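Local coordinates for protein extracellular ligand-binding receptor (Desulfohalobium retbaense DSM 5692, PDB 5ERE) that probably serves as an extracellular solute sensor, binding 2-oxo-4-methylpentanoic acid in its periplasmic-binding-protein part, cytosine in its Cache-type sensor part, and calcium, at residues 98-110 and 297-309. Residues are numbered along the deposited sequence; the frame is centred on the assembly and turned at random.
Sequences KRTEPGHTIRLTV and TFANDGDASYPYI. With EDO (1,2-ethanediol), chain G.
Arg107 and Asp303 form a single parallel beta bridge, Arg107 N donating to Gly302 O (2.9 Å) and Arg107 O accepting from Ala304 N (2.9 Å). Gly302 suits the end of its type I turn, since a side chain there would run into Thr105 O. Arg99 and Arg107 reach the Asp303 carboxylate from opposite faces, a salt-bridge network in which one acid serves two guanidinium groups. Arg99, extended from CG to NE, lays NE and NH2 side-on against Asp303 OD1, NH2 at 2.7 Å, and turns NH1 and NH2 end-on to Thr105 O. Arg107, bent at chi3 (65°), gives NE to Asp303 OD1 (3.0 Å) and NH2 to Asp303 OD2. Were Arg99 cut back to an alanine, Asp303 OD1 would probably lose two of its three guanidinium bonds, and Thr105 O both of its own. Tyr306 supplies both a hydroxyl, donating to Leu108 O in the carbonyl plane, and a ring face for Val110 CG2, a CH-pi contact. Branched Ile106 presents CG2 to Phe298 CE2. The bridge joins edge strand 106-107, beside strand 88-92, to strand 304-314 of the mixed sheet, consistent with the two lobes of a periplasmic binding protein; helices 254-271 and 277-284 pack on Leu108 and Ile106, respectively.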
ATOM      1  N   LYS A  98      -3.623  -7.627  17.905  1.00 50.60           N
ATOM      2  CA  LYS A  98      -2.343  -8.202  18.302  1.00 49.80           C
ATOM      3  C   LYS A  98      -2.457  -9.731  18.417  1.00 44.76           C
ATOM      4  O   LYS A  98      -3.190 -10.240  19.264  1.00 46.33           O
ATOM      5  CB  LYS A  98      -1.871  -7.575  19.628  1.00 49.25           C
ATOM      6  N   ARG A  99      -1.748 -10.452  17.547  1.00 49.02           N
ATOM      7  CA  ARG A  99      -1.769 -11.926  17.521  1.00 51.52           C
ATOM      8  C   ARG A  99      -0.640 -12.570  18.325  1.00 53.12           C
ATOM      9  O   ARG A  99       0.514 -12.190  18.190  1.00 63.06           O
ATOM     10  CB  ARG A  99      -1.661 -12.448  16.081  1.00 54.76           C
ATOM     11  CG  ARG A  99      -2.711 -11.944  15.090  1.00 53.75           C
ATOM     12  CD  ARG A  99      -2.383 -12.409  13.657  1.00 56.40           C
ATOM     13  NE  ARG A  99      -3.518 -12.255  12.746  1.00 47.85           N
ATOM     14  CZ  ARG A  99      -4.618 -12.995  12.825  1.00 45.01           C
ATOM     15  NH1 ARG A  99      -4.707 -13.929  13.775  1.00 39.89           N
ATOM     16  NH2 ARG A  99      -5.631 -12.797  11.970  1.00 44.31           N
ATOM     17  N   THR A 100      -0.983 -13.579  19.116  1.00 58.03           N
ATOM     18  CA  THR A 100      -0.025 -14.323  19.935  1.00 60.46           C
ATOM     19  C   THR A 100      -0.199 -15.831  19.773  1.00 59.37           C
ATOM     20  O   THR A 100       0.703 -16.594  20.060  1.00 68.06           O
ATOM     21  CB  THR A 100      -0.167 -13.972  21.428  1.00 55.95           C
ATOM     22  OG1 THR A 100      -1.406 -14.468  21.944  1.00 67.58           O
ATOM     23  CG2 THR A 100      -0.134 -12.495  21.615  1.00 52.19           C
ATOM     24  N   GLU A 101      -1.376 -16.239  19.315  1.00 57.58           N
ATOM     25  CA  GLU A 101      -1.712 -17.637  19.158  1.00 55.13           C
ATOM     26  C   GLU A 101      -1.864 -17.944  17.684  1.00 54.71           C
ATOM     27  O   GLU A 101      -2.875 -17.615  17.076  1.00 48.48           O
ATOM     28  CB  GLU A 101      -2.989 -17.959  19.925  1.00 61.34           C
ATOM     29  CG  GLU A 101      -2.920 -17.535  21.369  1.00 62.47           C
ATOM     30  CD  GLU A 101      -1.645 -18.008  22.012  1.00 65.49           C
ATOM     31  OE1 GLU A 101      -1.402 -19.231  21.986  1.00 64.73           O
ATOM     32  OE2 GLU A 101      -0.878 -17.158  22.503  1.00 75.09           O
ATOM     33  N   PRO A 102      -0.844 -18.552  17.088  1.00 58.02           N
ATOM     34  CA  PRO A 102      -0.985 -18.760  15.654  1.00 51.03           C
ATOM     35  C   PRO A 102      -2.131 -19.744  15.341  1.00 47.41           C
ATOM     36  O   PRO A 102      -2.422 -20.656  16.106  1.00 50.70           O
ATOM     37  CB  PRO A 102       0.390 -19.307  15.246  1.00 57.81           C
ATOM     38  CG  PRO A 102       1.307 -18.945  16.353  1.00 55.93           C
ATOM     39  CD  PRO A 102       0.487 -18.950  17.579  1.00 63.68           C
ATOM     40  N   GLY A 103      -2.824 -19.495  14.238  1.00 52.08           N
ATOM     41  CA  GLY A 103      -3.958 -20.314  13.857  1.00 53.28           C
ATOM     42  C   GLY A 103      -5.239 -19.974  14.590  1.00 47.95           C
ATOM     43  O   GLY A 103      -6.182 -20.754  14.592  1.00 47.45           O
ATOM     44  N   HIS A 104      -5.289 -18.804  15.215  1.00 43.63           N
ATOM     45  CA  HIS A 104      -6.476 -18.409  15.967  1.00 34.85           C
ATOM     46  C   HIS A 104      -6.802 -17.002  15.592  1.00 44.95           C
ATOM     47  O   HIS A 104      -5.891 -16.161  15.391  1.00 37.94           O
ATOM     48  CB  HIS A 104      -6.284 -18.543  17.485  1.00 47.41           C
ATOM     49  CG  HIS A 104      -6.140 -19.968  17.947  1.00 48.10           C
ATOM     50  ND1 HIS A 104      -7.202 -20.702  18.431  1.00 46.15           N
ATOM     51  CD2 HIS A 104      -5.067 -20.790  17.975  1.00 54.46           C
ATOM     52  CE1 HIS A 104      -6.786 -21.919  18.740  1.00 52.31           C
ATOM     53  NE2 HIS A 104      -5.495 -21.997  18.476  1.00 49.93           N
ATOM     54  N   THR A 105      -8.110 -16.782  15.476  1.00 39.08           N
ATOM     55  CA  THR A 105      -8.694 -15.509  15.090  1.00 39.30           C
ATOM     56  C   THR A 105      -8.515 -15.216  13.615  1.00 40.61           C
ATOM     57  O   THR A 105      -7.415 -15.007  13.124  1.00 35.08           O
ATOM     58  CB  THR A 105      -8.115 -14.304  15.887  1.00 33.59           C
ATOM     59  OG1 THR A 105      -8.337 -14.508  17.287  1.00 39.06           O
ATOM     60  CG2 THR A 105      -8.825 -13.019  15.443  1.00 35.74           C
ATOM     61  N   ILE A 106      -9.632 -15.173  12.915  1.00 37.03           N
ATOM     62  CA  ILE A 106      -9.633 -14.693  11.570  1.00 36.81           C
ATOM     63  C   ILE A 106      -9.968 -13.210  11.661  1.00 30.60           C
ATOM     64  O   ILE A 106     -10.806 -12.830  12.447  1.00 33.03           O
ATOM     65  CB  ILE A 106     -10.675 -15.435  10.711  1.00 33.44           C
ATOM     66  CG1 ILE A 106     -10.209 -16.874  10.436  1.00 27.36           C
ATOM     67  CG2 ILE A 106     -10.979 -14.675   9.399  1.00 30.87           C
ATOM     68  CD1 ILE A 106      -9.045 -16.996   9.453  1.00 33.78           C
ATOM     69  N   ARG A 107      -9.317 -12.403  10.845  1.00 31.54           N
ATOM     70  CA  ARG A 107      -9.561 -10.964  10.856  1.00 32.85           C
ATOM     71  C   ARG A 107      -9.952 -10.417   9.482  1.00 29.04           C
ATOM     72  O   ARG A 107      -9.215 -10.566   8.508  1.00 32.55           O
ATOM     73  CB  ARG A 107      -8.333 -10.228  11.351  1.00 38.83           C
ATOM     74  CG  ARG A 107      -8.497  -8.740  11.134  1.00 39.38           C
ATOM     75  CD  ARG A 107      -7.468  -7.941  11.871  1.00 35.16           C
ATOM     76  NE  ARG A 107      -6.103  -8.163  11.413  1.00 43.50           N
ATOM     77  CZ  ARG A 107      -5.111  -7.298  11.595  1.00 44.71           C
ATOM     78  NH1 ARG A 107      -5.348  -6.123  12.197  1.00 41.36           N
ATOM     79  NH2 ARG A 107      -3.889  -7.594  11.149  1.00 36.83           N
ATOM     80  N   LEU A 108     -11.090  -9.739   9.425  1.00 33.43           N
ATOM     81  CA  LEU A 108     -11.573  -9.163   8.184  1.00 28.99           C
ATOM     82  C   LEU A 108     -11.080  -7.734   7.941  1.00 36.07           C
ATOM     83  O   LEU A 108     -11.243  -7.219   6.848  1.00 36.10           O
ATOM     84  CB  LEU A 108     -13.104  -9.163   8.166  1.00 36.56           C
ATOM     85  CG  LEU A 108     -13.748 -10.402   7.544  1.00 33.84           C
ATOM     86  CD1 LEU A 108     -13.701 -11.482   8.517  1.00 36.66           C
ATOM     87  CD2 LEU A 108     -15.223 -10.112   7.156  1.00 32.16           C
ATOM     88  N   THR A 109     -10.451  -7.124   8.940  1.00 32.10           N
ATOM     89  CA  THR A 109     -10.005  -5.715   8.833  1.00 35.28           C
ATOM     90  C   THR A 109      -8.541  -5.655   8.428  1.00 32.10           C
ATOM     91  O   THR A 109      -7.693  -6.300   9.047  1.00 36.10           O
ATOM     92  CB  THR A 109     -10.197  -4.982  10.176  1.00 32.49           C
ATOM     93  OG1 THR A 109     -11.500  -5.265  10.706  1.00 36.45           O
ATOM     94  CG2 THR A 109      -9.945  -3.471  10.078  1.00 29.31           C
ATOM     95  N   VAL A 110      -8.242  -4.879   7.397  1.00 28.12           N
ATOM     96  CA  VAL A 110      -6.870  -4.610   7.014  1.00 30.12           C
ATOM     97  C   VAL A 110      -6.150  -3.891   8.157  1.00 35.15           C
ATOM     98  O   VAL A 110      -6.690  -2.974   8.775  1.00 34.41           O
ATOM     99  CB  VAL A 110      -6.784  -3.787   5.715  1.00 41.85           C
ATOM    100  CG1 VAL A 110      -5.370  -3.248   5.482  1.00 33.20           C
ATOM    101  CG2 VAL A 110      -7.185  -4.644   4.509  1.00 35.98           C
ATOM    102  N   THR A 297      -8.696 -11.354   0.109  1.00 31.57           N
ATOM    103  CA  THR A 297      -7.768 -12.499   0.124  1.00 37.66           C
ATOM    104  C   THR A 297      -7.253 -12.693   1.529  1.00 35.64           C
ATOM    105  O   THR A 297      -6.768 -11.736   2.134  1.00 37.44           O
ATOM    106  CB  THR A 297      -6.595 -12.271  -0.816  1.00 40.94           C
ATOM    107  OG1 THR A 297      -7.096 -12.094  -2.143  1.00 49.63           O
ATOM    108  CG2 THR A 297      -5.626 -13.439  -0.787  1.00 44.88           C
ATOM    109  N   PHE A 298      -7.308 -13.908   2.068  1.00 38.90           N
ATOM    110  CA  PHE A 298      -6.768 -14.110   3.417  1.00 29.77           C
ATOM    111  C   PHE A 298      -5.398 -14.802   3.363  1.00 41.92           C
ATOM    112  O   PHE A 298      -5.216 -15.821   2.685  1.00 37.31           O
ATOM    113  CB  PHE A 298      -7.722 -14.924   4.270  1.00 39.38           C
ATOM    114  CG  PHE A 298      -9.000 -14.237   4.619  1.00 36.16           C
ATOM    115  CD1 PHE A 298     -10.041 -14.218   3.710  1.00 33.99           C
ATOM    116  CD2 PHE A 298      -9.197 -13.661   5.862  1.00 34.70           C
ATOM    117  CE1 PHE A 298     -11.247 -13.636   4.005  1.00 31.18           C
ATOM    118  CE2 PHE A 298     -10.418 -13.067   6.177  1.00 28.99           C
ATOM    119  CZ  PHE A 298     -11.461 -13.069   5.225  1.00 28.92           C
ATOM    120  N   ALA A 299      -4.443 -14.255   4.107  1.00 32.84           N
ATOM    121  CA  ALA A 299      -3.112 -14.854   4.247  1.00 33.72           C
ATOM    122  C   ALA A 299      -3.228 -16.128   5.055  1.00 36.09           C
ATOM    123  O   ALA A 299      -4.264 -16.351   5.692  1.00 36.75           O
ATOM    124  CB  ALA A 299      -2.120 -13.860   4.959  1.00 37.12           C
ATOM    125  N   ASN A 300      -2.165 -16.935   5.067  1.00 41.78           N
ATOM    126  CA  ASN A 300      -2.096 -18.107   5.942  1.00 44.64           C
ATOM    127  C   ASN A 300      -2.295 -17.788   7.429  1.00 43.75           C
ATOM    128  O   ASN A 300      -2.802 -18.625   8.153  1.00 38.19           O
ATOM    129  CB  ASN A 300      -0.745 -18.841   5.771  1.00 52.88           C
ATOM    130  CG  ASN A 300      -0.607 -19.529   4.412  1.00 66.29           C
ATOM    131  OD1 ASN A 300      -1.576 -19.645   3.649  1.00 63.08           O
ATOM    132  ND2 ASN A 300       0.606 -20.008   4.113  1.00 75.43           N
ATOM    133  N   ASP A 301      -1.908 -16.597   7.901  1.00 47.05           N
ATOM    134  CA  ASP A 301      -2.051 -16.290   9.326  1.00 39.22           C
ATOM    135  C   ASP A 301      -3.465 -15.793   9.638  1.00 41.20           C
ATOM    136  O   ASP A 301      -3.771 -15.413  10.775  1.00 37.26           O
ATOM    137  CB  ASP A 301      -0.969 -15.271   9.790  1.00 49.08           C
ATOM    138  CG  ASP A 301      -1.106 -13.882   9.147  1.00 54.81           C
ATOM    139  OD1 ASP A 301      -1.991 -13.665   8.294  1.00 44.52           O
ATOM    140  OD2 ASP A 301      -0.303 -12.987   9.496  1.00 61.23           O
ATOM    141  N   GLY A 302      -4.344 -15.779   8.634  1.00 36.33           N
ATOM    142  CA  GLY A 302      -5.738 -15.438   8.888  1.00 33.39           C
ATOM    143  C   GLY A 302      -6.126 -13.968   8.761  1.00 39.53           C
ATOM    144  O   GLY A 302      -7.170 -13.564   9.254  1.00 32.63           O
ATOM    145  N   ASP A 303      -5.319 -13.185   8.057  1.00 36.66           N
ATOM    146  CA  ASP A 303      -5.540 -11.742   7.931  1.00 39.01           C
ATOM    147  C   ASP A 303      -6.039 -11.442   6.545  1.00 35.80           C
ATOM    148  O   ASP A 303      -5.368 -11.820   5.586  1.00 34.29           O
ATOM    149  CB  ASP A 303      -4.239 -10.950   8.138  1.00 34.12           C
ATOM    150  CG  ASP A 303      -3.958 -10.600   9.586  1.00 48.58           C
ATOM    151  OD1 ASP A 303      -4.854 -10.677  10.443  1.00 45.57           O
ATOM    152  OD2 ASP A 303      -2.803 -10.222   9.850  1.00 55.58           O
ATOM    153  N   ALA A 304      -7.170 -10.743   6.434  1.00 38.02           N
ATOM    154  CA  ALA A 304      -7.675 -10.280   5.144  1.00 36.28           C
ATOM    155  C   ALA A 304      -6.776  -9.211   4.528  1.00 39.90           C
ATOM    156  O   ALA A 304      -6.122  -8.445   5.229  1.00 38.03           O
ATOM    157  CB  ALA A 304      -9.094  -9.731   5.295  1.00 36.84           C
ATOM    158  N   SER A 305      -6.802  -9.129   3.205  1.00 43.57           N
ATOM    159  CA  SER A 305      -6.157  -8.038   2.488  1.00 39.78           C
ATOM    160  C   SER A 305      -7.053  -7.632   1.312  1.00 35.27           C
ATOM    161  O   SER A 305      -7.614  -8.481   0.617  1.00 29.76           O
ATOM    162  CB  SER A 305      -4.760  -8.478   2.018  1.00 44.88           C
ATOM    163  OG  SER A 305      -4.279  -7.657   0.994  1.00 49.72           O
ATOM    164  N   TYR A 306      -7.184  -6.326   1.108  1.00 33.85           N
ATOM    165  CA  TYR A 306      -7.902  -5.795  -0.041  1.00 31.93           C
ATOM    166  C   TYR A 306      -7.452  -4.340  -0.244  1.00 38.57           C
ATOM    167  O   TYR A 306      -6.967  -3.696   0.698  1.00 33.24           O
ATOM    168  CB  TYR A 306      -9.409  -5.876   0.146  1.00 33.78           C
ATOM    169  CG  TYR A 306      -9.949  -5.604   1.529  1.00 27.57           C
ATOM    170  CD1 TYR A 306     -10.142  -6.634   2.436  1.00 31.23           C
ATOM    171  CD2 TYR A 306     -10.327  -4.316   1.910  1.00 29.00           C
ATOM    172  CE1 TYR A 306     -10.675  -6.418   3.670  1.00 32.67           C
ATOM    173  CE2 TYR A 306     -10.859  -4.079   3.179  1.00 33.18           C
ATOM    174  CZ  TYR A 306     -11.010  -5.135   4.058  1.00 31.38           C
ATOM    175  OH  TYR A 306     -11.565  -4.995   5.309  1.00 28.46           O
ATOM    176  N   PRO A 307      -7.589  -3.832  -1.466  1.00 32.30           N
ATOM    177  CA  PRO A 307      -6.968  -2.517  -1.702  1.00 34.71           C
ATOM    178  C   PRO A 307      -7.694  -1.328  -1.036  1.00 32.22           C
ATOM    179  O   PRO A 307      -8.887  -1.397  -0.721  1.00 34.62           O
ATOM    180  CB  PRO A 307      -6.989  -2.395  -3.230  1.00 35.95           C
ATOM    181  CG  PRO A 307      -8.118  -3.342  -3.685  1.00 41.97           C
ATOM    182  CD  PRO A 307      -8.097  -4.464  -2.713  1.00 32.44           C
ATOM    183  N   TYR A 308      -6.914  -0.271  -0.789  1.00 35.43           N
ATOM    184  CA  TYR A 308      -7.370   0.999  -0.239  1.00 32.37           C
ATOM    185  C   TYR A 308      -7.077   2.117  -1.241  1.00 29.97           C
ATOM    186  O   TYR A 308      -6.167   2.012  -2.105  1.00 29.78           O
ATOM    187  CB  TYR A 308      -6.659   1.357   1.107  1.00 32.39           C
ATOM    188  CG  TYR A 308      -7.225   0.741   2.364  1.00 27.87           C
ATOM    189  CD1 TYR A 308      -7.553  -0.607   2.427  1.00 35.79           C
ATOM    190  CD2 TYR A 308      -7.415   1.496   3.492  1.00 29.81           C
ATOM    191  CE1 TYR A 308      -8.062  -1.165   3.583  1.00 29.51           C
ATOM    192  CE2 TYR A 308      -7.922   0.956   4.641  1.00 34.32           C
ATOM    193  CZ  TYR A 308      -8.257  -0.400   4.668  1.00 36.36           C
ATOM    194  OH  TYR A 308      -8.770  -0.969   5.787  1.00 33.88           O
ATOM    195  N   ILE A 309      -7.835   3.202  -1.095  1.00 35.48           N
ATOM    196  CA  ILE A 309      -7.618   4.406  -1.873  1.00 31.36           C
ATOM    197  C   ILE A 309      -7.646   5.616  -0.948  1.00 33.79           C
ATOM    198  O   ILE A 309      -8.064   5.536   0.217  1.00 38.71           O
ATOM    199  CB  ILE A 309      -8.666   4.644  -2.948  1.00 35.46           C
ATOM    200  CG1 ILE A 309     -10.077   4.515  -2.349  1.00 41.99           C
ATOM    201  CG2 ILE A 309      -8.450   3.683  -4.065  1.00 34.41           C
ATOM    202  CD1 ILE A 309     -11.189   5.144  -3.179  1.00 45.41           C
TER
HETATM  203  C1  EDO G 606      -1.002  -4.745  12.141  1.00 46.00           C
HETATM  204  O1  EDO G 606      -0.668  -3.399  11.774  1.00 51.06           O
HETATM  205  C2  EDO G 606      -1.760  -4.665  13.451  1.00 53.19           C
HETATM  206  O2  EDO G 606      -2.901  -5.527  13.411  1.00 58.48           O
HETATM  207  O   HOH W   1      -2.467 -16.750  12.744  1.00 47.14           O
HETATM  208  O   HOH W   2      -5.833  -8.143   8.333  1.00 45.96           O
HETATM  209  O   HOH W   3      -7.620  -0.360   8.040  1.00 32.10           O